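Local coordinates for protein ORC2 (Aeropyrum pernix, PDB 1W5T) that takes part in regulating DNA replication, binding DNA and, through an AAA+ ATPase domain, ATP, at residues Leu24-Arg28 with Pro213-Glu219; Ala31-Ala35 with Phe71-Val76; Leu220-Leu224 with Gly257-Ile263. All blocks are in the same frame, centred on the assembly; numbering follows the deposited sequence.

Interaction 1 (Leu24-Arg28 with Pro213-Glu219); sequences LRVRR and PAYKSRE. With ANP (phosphoaminophosphonic acid-adenylate ester), chain D.
V26 and E219 mark the closest backbone approach, their CA atoms 6.4 Å apart, where the loop leading into helix 28-43 passes the start of helix 217-231 at the adenine pocket of this AAA+ ATPase. V26 CG1 rests on Y215 CE2 at 3.7 Å and also touches the E219 side chain. R27, at the N-cap of helix 28-43, bends at chi2 (-57°), which lays its guanidinium alongside the Y215 phenol with the two planes 19° apart and R27 NH2 3.4 Å from Y215 CD2. R27 NH1 makes a salt bridge to E219 OE1 at 3.0 Å; the oxygen is tilted out of the guanidinium plane, which bends the bond to 138°, and is itself met from above the carboxylate plane. The other carboxylate oxygen, E219 OE2, accepts from K216 N at 2.8 Å, at the N-cap of helix 217-231. R27 NE reaches P213 O through a bridging water. Were R27 replaced by an alanine, E219 OE1 would probably lose its charge partner, and the Y215 ring the flat group beside it. The purine is read by both segments: V26 O accepts from ANP N6 at 2.9 Å, and Y215 OH donates to ANP N7 at 2.6 Å.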
loop_
_atom_site.group_PDB
_atom_site.type_symbol
_atom_site.label_atom_id
_atom_site.label_comp_id
_atom_site.label_asym_id
_atom_site.label_seq_id
_atom_site.Cartn_x
_atom_site.Cartn_y
_atom_site.Cartn_z
ATOM N N LEU A 24 5.008 -17.064 -4.349
ATOM C CA LEU A 24 4.658 -16.459 -3.051
ATOM C C LEU A 24 4.446 -17.516 -1.979
ATOM O O LEU A 24 3.800 -18.522 -2.222
ATOM C CB LEU A 24 3.413 -15.585 -3.125
ATOM C CG LEU A 24 3.466 -14.214 -3.819
ATOM C CD1 LEU A 24 2.138 -13.472 -3.633
ATOM C CD2 LEU A 24 4.611 -13.364 -3.387
ATOM N N ARG A 25 4.949 -17.275 -0.777
ATOM C CA ARG A 25 4.762 -18.236 0.318
ATOM C C ARG A 25 3.853 -17.718 1.440
ATOM O O ARG A 25 3.496 -18.439 2.384
ATOM C CB ARG A 25 6.127 -18.649 0.894
ATOM C CG ARG A 25 7.006 -19.402 -0.083
ATOM C CD ARG A 25 8.014 -20.271 0.590
ATOM N NE ARG A 25 9.057 -20.709 -0.346
ATOM C CZ ARG A 25 10.338 -20.870 -0.025
ATOM N NH1 ARG A 25 10.754 -20.622 1.215
ATOM N NH2 ARG A 25 11.195 -21.289 -0.951
ATOM N N VAL A 26 3.539 -16.448 1.341
ATOM C CA VAL A 26 2.595 -15.771 2.172
ATOM C C VAL A 26 1.794 -14.985 1.152
ATOM O O VAL A 26 2.359 -14.483 0.191
ATOM C CB VAL A 26 3.294 -14.793 3.152
ATOM C CG1 VAL A 26 2.247 -14.127 4.068
ATOM C CG2 VAL A 26 4.391 -15.510 3.986
ATOM N N ARG A 27 0.481 -14.902 1.353
ATOM C CA ARG A 27 -0.476 -14.285 0.406
ATOM C C ARG A 27 -0.682 -15.118 -0.905
ATOM O O ARG A 27 -1.221 -14.626 -1.928
ATOM C CB ARG A 27 -0.142 -12.793 0.161
ATOM C CG ARG A 27 0.061 -11.942 1.451
ATOM C CD ARG A 27 -1.157 -11.934 2.459
ATOM N NE ARG A 27 -0.891 -11.127 3.659
ATOM C CZ ARG A 27 -0.955 -11.572 4.923
ATOM N NH1 ARG A 27 -1.289 -12.836 5.212
ATOM N NH2 ARG A 27 -0.671 -10.742 5.916
ATOM N N ARG A 28 -0.257 -16.379 -0.868
ATOM C CA ARG A 28 -0.363 -17.224 -2.030
ATOM C C ARG A 28 -1.840 -17.427 -2.392
ATOM O O ARG A 28 -2.223 -17.271 -3.563
ATOM C CB ARG A 28 0.369 -18.551 -1.816
ATOM C CG ARG A 28 0.295 -19.469 -2.984
ATOM C CD ARG A 28 0.269 -20.924 -2.611
ATOM N NE ARG A 28 1.552 -21.354 -2.094
ATOM C CZ ARG A 28 1.911 -21.591 -0.819
ATOM N NH1 ARG A 28 3.167 -21.948 -0.614
ATOM N NH2 ARG A 28 1.087 -21.497 0.232
ATOM N N PRO A 213 -3.510 -6.958 5.342
ATOM C CA PRO A 213 -3.107 -6.421 6.632
ATOM C C PRO A 213 -1.562 -6.495 6.736
ATOM O O PRO A 213 -0.885 -7.155 5.928
ATOM C CB PRO A 213 -3.739 -7.407 7.637
ATOM C CG PRO A 213 -3.581 -8.775 6.929
ATOM C CD PRO A 213 -3.769 -8.413 5.401
ATOM N N ALA A 214 -1.042 -5.857 7.778
ATOM C CA ALA A 214 0.344 -5.921 8.096
ATOM C C ALA A 214 0.707 -7.345 8.540
ATOM O O ALA A 214 -0.126 -8.072 9.056
ATOM C CB ALA A 214 0.669 -4.880 9.204
ATOM N N TYR A 215 1.974 -7.703 8.333
ATOM C CA TYR A 215 2.472 -9.049 8.570
ATOM C C TYR A 215 2.783 -9.401 10.027
ATOM O O TYR A 215 3.443 -8.643 10.781
ATOM C CB TYR A 215 3.730 -9.274 7.708
ATOM C CG TYR A 215 3.477 -9.339 6.216
ATOM C CD1 TYR A 215 4.021 -8.369 5.354
ATOM C CD2 TYR A 215 2.707 -10.392 5.657
ATOM C CE1 TYR A 215 3.803 -8.437 3.977
ATOM C CE2 TYR A 215 2.473 -10.458 4.264
ATOM C CZ TYR A 215 3.014 -9.481 3.446
ATOM O OH TYR A 215 2.790 -9.569 2.112
ATOM N N LYS A 216 2.326 -10.576 10.426
ATOM C CA LYS A 216 2.733 -11.169 11.723
ATOM C C LYS A 216 4.160 -11.719 11.637
ATOM O O LYS A 216 4.710 -11.889 10.532
ATOM C CB LYS A 216 1.768 -12.257 12.149
ATOM C CG LYS A 216 0.323 -11.716 12.252
ATOM C CD LYS A 216 -0.689 -12.806 12.639
ATOM C CE LYS A 216 -2.171 -12.285 12.493
ATOM N NZ LYS A 216 -2.769 -11.903 13.831
ATOM N N SER A 217 4.753 -12.008 12.787
ATOM C CA SER A 217 6.158 -12.408 12.813
ATOM C C SER A 217 6.446 -13.695 12.050
ATOM O O SER A 217 7.474 -13.784 11.357
ATOM C CB SER A 217 6.708 -12.461 14.256
ATOM O OG SER A 217 6.271 -13.631 14.912
ATOM N N ARG A 218 5.536 -14.663 12.172
ATOM C CA ARG A 218 5.586 -15.938 11.464
ATOM C C ARG A 218 5.650 -15.737 9.930
ATOM O O ARG A 218 6.442 -16.379 9.235
ATOM C CB ARG A 218 4.326 -16.754 11.800
ATOM C CG ARG A 218 4.472 -17.751 12.926
ATOM C CD ARG A 218 3.659 -19.094 12.702
ATOM N NE ARG A 218 2.992 -19.148 11.379
ATOM C CZ ARG A 218 2.778 -20.247 10.650
ATOM N NH1 ARG A 218 3.176 -21.442 11.067
ATOM N NH2 ARG A 218 2.170 -20.143 9.477
ATOM N N GLU A 219 4.819 -14.817 9.423
ATOM C CA GLU A 219 4.833 -14.456 7.997
ATOM C C GLU A 219 6.097 -13.777 7.572
ATOM O O GLU A 219 6.644 -14.137 6.538
ATOM C CB GLU A 219 3.614 -13.644 7.623
ATOM C CG GLU A 219 2.340 -14.402 7.929
ATOM C CD GLU A 219 1.174 -13.488 8.089
ATOM O OE1 GLU A 219 0.068 -13.881 7.719
ATOM O OE2 GLU A 219 1.361 -12.358 8.538
HETATM P PG ANP D . 3.963 0.853 0.314
HETATM O O1G ANP D . 5.252 1.759 0.508
HETATM O O2G ANP D . 3.392 1.120 -1.147
HETATM O O3G ANP D . 2.846 1.111 1.414
HETATM P PB ANP D . 3.590 -2.036 -0.343
HETATM O O1B ANP D . 3.140 -1.806 -1.841
HETATM O O2B ANP D . 2.323 -2.302 0.525
HETATM N N3B ANP D . 4.536 -0.767 0.303
HETATM P PA ANP D . 5.479 -3.966 -1.336
HETATM O O1A ANP D . 4.663 -4.928 -2.321
HETATM O O2A ANP D . 6.233 -2.867 -2.194
HETATM O O3A ANP D . 4.536 -3.349 -0.178
HETATM O "O5'" ANP D . 6.471 -4.853 -0.423
HETATM C "C5'" ANP D . 7.528 -4.447 0.462
HETATM C "C4'" ANP D . 8.652 -5.471 0.278
HETATM O "O4'" ANP D . 8.273 -6.740 0.826
HETATM C "C3'" ANP D . 8.944 -5.775 -1.190
HETATM O "O3'" ANP D . 10.310 -6.056 -1.309
HETATM C "C2'" ANP D . 8.162 -7.046 -1.494
HETATM O "O2'" ANP D . 8.637 -7.837 -2.584
HETATM C "C1'" ANP D . 8.268 -7.775 -0.162
HETATM N N9 ANP D . 7.059 -8.549 0.091
HETATM C C8 ANP D . 5.860 -8.040 0.555
HETATM N N7 ANP D . 4.919 -9.007 0.693
HETATM C C5 ANP D . 5.490 -10.175 0.363
HETATM C C6 ANP D . 5.166 -11.633 0.248
HETATM N N6 ANP D . 3.937 -12.137 0.557
HETATM N N1 ANP D . 6.118 -12.495 -0.204
HETATM C C2 ANP D . 7.342 -12.111 -0.533
HETATM N N3 ANP D . 7.759 -10.821 -0.490
HETATM C C4 ANP D . 6.850 -9.829 -0.035
HETATM O O HOH W 1 -0.149 -8.430 3.692
#

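Interaction 2 (Ala31-Ala35 with Phe71-Val76); sequences AEALA and FTVKRV
The hydroxyl of T72 is hydrogen-bonded to the backbone oxygen of L68, one turn back in its own helix, so its polar end is satisfied there while the residue packs against A31, L34 and A35. With OG1 anti to the carbonyl carbon (chi1 -72°), the two branches of T72 divide the work. OG1 lies against A31 CA at 3.7 Å, while CG2 points between L34 and A35, touching L34 CB at 3.7 Å and the backbone A35 N at 3.8 Å. One turn further along, V76 repeats the pattern: its CG2 packs on A35 CA at 3.7 Å.

The helices can come this near because A31 and A35 offer only methyl groups. The axes of the two segments approach to 8.9 Å and cross at -53°, with A31 facing T72 and A35 facing V76. This is close to the crossing expected when ridges of residues four apart mesh into one another's grooves. At one flank the F71 ring meets A31 edge-on, F71 CD2 being 3.9 Å from A31 CB. Toward the surface, E32 and R75 bring opposite charges near each other without forming a salt bridge, E32 OE1 standing 4.2 Å from R75 NH2 with the carboxylate and guanidinium planes 65° apart; the attraction is probably modest.

Helix 65-82 begins with the ATP-binding residues K65, T66 and T67, so the contact joins helix 28-43 to the helix that follows the P-loop. L24 packs on both A31 and F71. Beneath the pair lies the parallel sheet: L34 reaches N52 and I54 of strand 51-56, while V73 and V76 settle on strand 139-145, placing both helices on the same side of the AAA+ core.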
loop_
_atom_site.group_PDB
_atom_site.type_symbol
_atom_site.label_atom_id
_atom_site.label_comp_id
_atom_site.label_asym_id
_atom_site.label_seq_id
_atom_site.Cartn_x
_atom_site.Cartn_y
_atom_site.Cartn_z
ATOM N N ALA A 31 -3.395 -14.402 -3.971
ATOM C CA ALA A 31 -2.937 -14.286 -5.353
ATOM C C ALA A 31 -3.655 -15.251 -6.273
ATOM O O ALA A 31 -3.952 -14.901 -7.403
ATOM C CB ALA A 31 -1.427 -14.502 -5.457
ATOM N N GLU A 32 -3.931 -16.458 -5.790
ATOM C CA GLU A 32 -4.690 -17.438 -6.580
ATOM C C GLU A 32 -6.124 -17.037 -6.829
ATOM O O GLU A 32 -6.634 -17.263 -7.923
ATOM C CB GLU A 32 -4.730 -18.760 -5.886
ATOM C CG GLU A 32 -3.383 -19.158 -5.376
ATOM C CD GLU A 32 -2.703 -20.174 -6.244
ATOM O OE1 GLU A 32 -2.463 -19.860 -7.443
ATOM O OE2 GLU A 32 -2.377 -21.265 -5.695
ATOM N N ALA A 33 -6.748 -16.440 -5.813
ATOM C CA ALA A 33 -8.141 -16.036 -5.865
ATOM C C ALA A 33 -8.322 -14.940 -6.869
ATOM O O ALA A 33 -9.268 -14.994 -7.644
ATOM C CB ALA A 33 -8.649 -15.564 -4.477
ATOM N N LEU A 34 -7.409 -13.960 -6.841
ATOM C CA LEU A 34 -7.393 -12.849 -7.769
ATOM C C LEU A 34 -7.109 -13.336 -9.170
ATOM O O LEU A 34 -7.742 -12.905 -10.118
ATOM C CB LEU A 34 -6.303 -11.859 -7.395
ATOM C CG LEU A 34 -6.654 -10.660 -6.548
ATOM C CD1 LEU A 34 -5.390 -9.809 -6.451
ATOM C CD2 LEU A 34 -7.774 -9.876 -7.153
ATOM N N ALA A 35 -6.116 -14.206 -9.300
ATOM C CA ALA A 35 -5.782 -14.752 -10.612
ATOM C C ALA A 35 -6.988 -15.462 -11.209
ATOM O O ALA A 35 -7.384 -15.176 -12.324
ATOM C CB ALA A 35 -4.600 -15.681 -10.503
ATOM N N PHE A 71 2.664 -9.928 -8.888
ATOM C CA PHE A 71 2.761 -11.370 -8.940
ATOM C C PHE A 71 1.514 -11.982 -9.581
ATOM O O PHE A 71 1.640 -12.909 -10.355
ATOM C CB PHE A 71 3.026 -11.962 -7.552
ATOM C CG PHE A 71 3.154 -13.459 -7.550
ATOM C CD1 PHE A 71 4.377 -14.059 -7.797
ATOM C CD2 PHE A 71 2.045 -14.280 -7.243
ATOM C CE1 PHE A 71 4.500 -15.463 -7.787
ATOM C CE2 PHE A 71 2.167 -15.682 -7.189
ATOM C CZ PHE A 71 3.386 -16.275 -7.501
ATOM N N THR A 72 0.329 -11.454 -9.237
ATOM C CA THR A 72 -0.951 -11.993 -9.694
ATOM C C THR A 72 -1.088 -11.935 -11.222
ATOM O O THR A 72 -1.513 -12.905 -11.887
ATOM C CB THR A 72 -2.061 -11.164 -9.056
ATOM O OG1 THR A 72 -2.122 -11.496 -7.675
ATOM C CG2 THR A 72 -3.399 -11.567 -9.593
ATOM N N VAL A 73 -0.731 -10.771 -11.758
ATOM C CA VAL A 73 -0.813 -10.521 -13.164
ATOM C C VAL A 73 0.163 -11.459 -13.881
ATOM O O VAL A 73 -0.153 -12.046 -14.942
ATOM C CB VAL A 73 -0.538 -9.027 -13.456
ATOM C CG1 VAL A 73 -0.320 -8.800 -14.937
ATOM C CG2 VAL A 73 -1.732 -8.173 -12.913
ATOM N N LYS A 74 1.327 -11.635 -13.268
ATOM C CA LYS A 74 2.307 -12.584 -13.771
ATOM C C LYS A 74 1.691 -13.980 -13.869
ATOM O O LYS A 74 1.768 -14.611 -14.930
ATOM C CB LYS A 74 3.594 -12.565 -12.932
ATOM C CG LYS A 74 4.752 -13.362 -13.511
ATOM C CD LYS A 74 6.013 -13.261 -12.603
ATOM C CE LYS A 74 5.991 -14.245 -11.383
ATOM N NZ LYS A 74 6.935 -13.887 -10.238
ATOM N N ARG A 75 1.037 -14.432 -12.807
ATOM C CA ARG A 75 0.305 -15.713 -12.842
ATOM C C ARG A 75 -0.807 -15.802 -13.875
ATOM O O ARG A 75 -0.939 -16.814 -14.530
ATOM C CB ARG A 75 -0.214 -16.094 -11.439
ATOM C CG ARG A 75 0.963 -16.412 -10.490
ATOM C CD ARG A 75 1.670 -17.716 -10.814
ATOM N NE ARG A 75 0.723 -18.818 -10.668
ATOM C CZ ARG A 75 0.134 -19.567 -11.623
ATOM N NH1 ARG A 75 0.399 -19.441 -12.929
ATOM N NH2 ARG A 75 -0.741 -20.490 -11.211
ATOM N N VAL A 76 -1.628 -14.764 -13.999
ATOM C CA VAL A 76 -2.658 -14.766 -15.034
ATOM C C VAL A 76 -1.989 -15.044 -16.417
ATOM O O VAL A 76 -2.381 -15.947 -17.172
ATOM C CB VAL A 76 -3.448 -13.454 -15.016
ATOM C CG1 VAL A 76 -4.393 -13.362 -16.200
ATOM C CG2 VAL A 76 -4.235 -13.349 -13.710
#

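Interaction 3 (Leu220-Leu224 with Gly257-Ile263). With ANP (phosphoaminophosphonic acid-adenylate ester), chain D.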
loop_
_atom_site.group_PDB
_atom_site.type_symbol
_atom_site.label_atom_id
_atom_site.label_comp_id
_atom_site.label_asym_id
_atom_site.label_seq_id
_atom_site.Cartn_x
_atom_site.Cartn_y
_atom_site.Cartn_z
ATOM N N LEU A 220 6.582 -12.827 8.378
ATOM C CA LEU A 220 7.851 -12.183 8.103
ATOM C C LEU A 220 8.972 -13.198 8.099
ATOM O O LEU A 220 9.882 -13.088 7.312
ATOM C CB LEU A 220 8.174 -11.042 9.101
ATOM C CG LEU A 220 7.320 -9.757 8.981
ATOM C CD1 LEU A 220 7.643 -8.820 10.130
ATOM C CD2 LEU A 220 7.482 -9.074 7.571
ATOM N N TYR A 221 8.880 -14.202 8.962
ATOM C CA TYR A 221 9.889 -15.216 9.022
ATOM C C TYR A 221 9.916 -15.983 7.697
ATOM O O TYR A 221 10.971 -16.157 7.077
ATOM C CB TYR A 221 9.707 -16.174 10.211
ATOM C CG TYR A 221 10.732 -17.282 10.101
ATOM C CD1 TYR A 221 10.477 -18.415 9.345
ATOM C CD2 TYR A 221 12.028 -17.119 10.646
ATOM C CE1 TYR A 221 11.425 -19.374 9.168
ATOM C CE2 TYR A 221 12.989 -18.104 10.499
ATOM C CZ TYR A 221 12.667 -19.223 9.761
ATOM O OH TYR A 221 13.580 -20.201 9.576
ATOM N N THR A 222 8.746 -16.455 7.279
ATOM C CA THR A 222 8.597 -17.072 5.979
ATOM C C THR A 222 9.127 -16.186 4.865
ATOM O O THR A 222 9.804 -16.669 3.952
ATOM C CB THR A 222 7.117 -17.451 5.736
ATOM O OG1 THR A 222 6.707 -18.367 6.750
ATOM C CG2 THR A 222 6.971 -18.270 4.496
ATOM N N ILE A 223 8.834 -14.897 4.928
ATOM C CA ILE A 223 9.318 -14.002 3.858
ATOM C C ILE A 223 10.846 -13.837 3.842
ATOM O O ILE A 223 11.462 -13.842 2.773
ATOM C CB ILE A 223 8.578 -12.626 3.865
ATOM C CG1 ILE A 223 7.081 -12.849 3.567
ATOM C CG2 ILE A 223 9.279 -11.624 2.879
ATOM C CD1 ILE A 223 6.132 -11.609 3.894
ATOM N N LEU A 224 11.459 -13.744 5.014
ATOM C CA LEU A 224 12.905 -13.594 5.109
ATOM C C LEU A 224 13.604 -14.892 4.697
ATOM O O LEU A 224 14.683 -14.898 4.069
ATOM C CB LEU A 224 13.317 -13.162 6.532
ATOM C CG LEU A 224 12.835 -11.762 6.930
ATOM C CD1 LEU A 224 13.062 -11.483 8.426
ATOM C CD2 LEU A 224 13.447 -10.674 6.048
ATOM N N GLY A 257 4.902 -4.592 11.116
ATOM C CA GLY A 257 4.551 -5.675 10.227
ATOM C C GLY A 257 4.935 -5.414 8.787
ATOM O O GLY A 257 4.273 -5.877 7.881
ATOM N N SER A 258 5.975 -4.618 8.578
ATOM C CA SER A 258 6.396 -4.244 7.227
ATOM C C SER A 258 7.454 -5.222 6.686
ATOM O O SER A 258 8.554 -5.350 7.248
ATOM C CB SER A 258 6.892 -2.817 7.233
ATOM O OG SER A 258 7.607 -2.533 6.076
ATOM N N ALA A 259 7.122 -5.914 5.598
ATOM C CA ALA A 259 8.110 -6.760 4.931
ATOM C C ALA A 259 9.280 -5.997 4.299
ATOM O O ALA A 259 10.434 -6.487 4.281
ATOM C CB ALA A 259 7.446 -7.714 3.920
ATOM N N ARG A 260 9.012 -4.804 3.803
ATOM C CA ARG A 260 10.094 -3.945 3.302
ATOM C C ARG A 260 11.150 -3.724 4.388
ATOM O O ARG A 260 12.325 -3.908 4.150
ATOM C CB ARG A 260 9.561 -2.592 2.793
ATOM C CG ARG A 260 10.613 -1.476 2.686
ATOM C CD ARG A 260 10.522 -0.633 1.401
ATOM N NE ARG A 260 9.122 -0.273 1.107
ATOM C CZ ARG A 260 8.509 -0.432 -0.085
ATOM N NH1 ARG A 260 7.238 -0.065 -0.198
ATOM N NH2 ARG A 260 9.152 -0.929 -1.161
ATOM N N ARG A 261 10.707 -3.333 5.574
ATOM C CA ARG A 261 11.622 -3.045 6.666
ATOM C C ARG A 261 12.390 -4.290 7.080
ATOM O O ARG A 261 13.553 -4.197 7.407
ATOM C CB ARG A 261 10.877 -2.513 7.863
ATOM C CG ARG A 261 11.459 -1.267 8.433
ATOM C CD ARG A 261 10.578 -0.569 9.505
ATOM N NE ARG A 261 11.376 0.486 10.086
ATOM C CZ ARG A 261 11.715 0.688 11.365
ATOM N NH1 ARG A 261 12.518 1.713 11.598
ATOM N NH2 ARG A 261 11.269 -0.043 12.386
ATOM N N ALA A 262 11.725 -5.447 7.097
ATOM C CA ALA A 262 12.366 -6.686 7.501
ATOM C C ALA A 262 13.483 -7.093 6.529
ATOM O O ALA A 262 14.604 -7.401 6.968
ATOM C CB ALA A 262 11.364 -7.795 7.661
ATOM N N ILE A 263 13.162 -7.032 5.231
ATOM C CA ILE A 263 14.085 -7.369 4.175
ATOM C C ILE A 263 15.306 -6.443 4.131
ATOM O O ILE A 263 16.432 -6.916 3.889
ATOM C CB ILE A 263 13.346 -7.399 2.811
ATOM C CG1 ILE A 263 12.475 -8.636 2.740
ATOM C CG2 ILE A 263 14.318 -7.438 1.647
ATOM C CD1 ILE A 263 11.442 -8.531 1.665
HETATM P PG ANP D . 3.963 0.853 0.314
HETATM O O1G ANP D . 5.252 1.759 0.508
HETATM O O2G ANP D . 3.392 1.120 -1.147
HETATM O O3G ANP D . 2.846 1.111 1.414
HETATM P PB ANP D . 3.590 -2.036 -0.343
HETATM O O1B ANP D . 3.140 -1.806 -1.841
HETATM O O2B ANP D . 2.323 -2.302 0.525
HETATM N N3B ANP D . 4.536 -0.767 0.303
HETATM P PA ANP D . 5.479 -3.966 -1.336
HETATM O O1A ANP D . 4.663 -4.928 -2.321
HETATM O O2A ANP D . 6.233 -2.867 -2.194
HETATM O O3A ANP D . 4.536 -3.349 -0.178
HETATM O "O5'" ANP D . 6.471 -4.853 -0.423
HETATM C "C5'" ANP D . 7.528 -4.447 0.462
HETATM C "C4'" ANP D . 8.652 -5.471 0.278
HETATM O "O4'" ANP D . 8.273 -6.740 0.826
HETATM C "C3'" ANP D . 8.944 -5.775 -1.190
HETATM O "O3'" ANP D . 10.310 -6.056 -1.309
HETATM C "C2'" ANP D . 8.162 -7.046 -1.494
HETATM O "O2'" ANP D . 8.637 -7.837 -2.584
HETATM C "C1'" ANP D . 8.268 -7.775 -0.162
HETATM N N9 ANP D . 7.059 -8.549 0.091
HETATM C C8 ANP D . 5.860 -8.040 0.555
HETATM N N7 ANP D . 4.919 -9.007 0.693
HETATM C C5 ANP D . 5.490 -10.175 0.363
HETATM C C6 ANP D . 5.166 -11.633 0.248
HETATM N N6 ANP D . 3.937 -12.137 0.557
HETATM N N1 ANP D . 6.118 -12.495 -0.204
HETATM C C2 ANP D . 7.342 -12.111 -0.533
HETATM N N3 ANP D . 7.759 -10.821 -0.490
HETATM C C4 ANP D . 6.850 -9.829 -0.035
#
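L220 and L224 drive their methyls against main chain rather than meeting side chains alone. L220 CD2 sits 3.6 Å from A259 CA, in the first turn of helix 259-275, and one turn later L224 CD2 lies 3.6 Å from A262 O. Small residues make this possible: A262 CB fits between the CD2 methyls of L220 and L224, and A259 has only a methyl to place at the interface. The axes of the two segments approach to 10.1 Å and cross at -50°. No hydrogen bond spans the contact, which is held by apolar packing.

At the nucleotide-facing edge, I223 CG2 meets I263 CD1 at 4.0 Å, and the same isoleucine covers the base, with I223 CD1 3.8 Å from ANP C6. A259 CB presses toward the sugar, 3.3 Å from ANP O4', and I263 CD1 also touches the ribose. The interhelical core thus runs directly into the wall of the adenosine site.

S258 caps the second helix, its OG accepting from R261 N at 3.2 Å, and so fixes the turn from which R260 departs. R260 leaves with CG anti to the backbone N (chi1 161°) and then bends at chi2 and chi3, so that one guanidinium face lies over ANP C5' while the group extends along the phosphates. R260 NH1 gives a weak hydrogen bond to ANP O1G, 2.8 Å long but only 125° at the hydrogen. Such an arginine, in the first turn of a lid helix and reaching the gamma-phosphate, is consistent with the sensor 2 residue of AAA+ ATPases, and the packed helices with the helical lid that closes over the nucleotide in this family.

Overall arrangement
Interactions 1 and 3 adjoin, their centres about 8 Å apart; both use helix 217-231 and both touch the nucleotide. A probable hydrogen bond from Y215 N to G257 O joins them, as does packing of Y215 on A259 and L220. Interaction 2 lies in the AAA+ core beside the sheet; its centre is about 16 Å from that of interaction 1 and about 21 Å from that of interaction 3. The start of the 24-28 loop borders interaction 2. Along the chain, 31-35 and 71-76 fall between 24-28 and 213-219, and interaction 3 follows. The N-terminal loop therefore connects P-loop core and lid around the bound nucleotide.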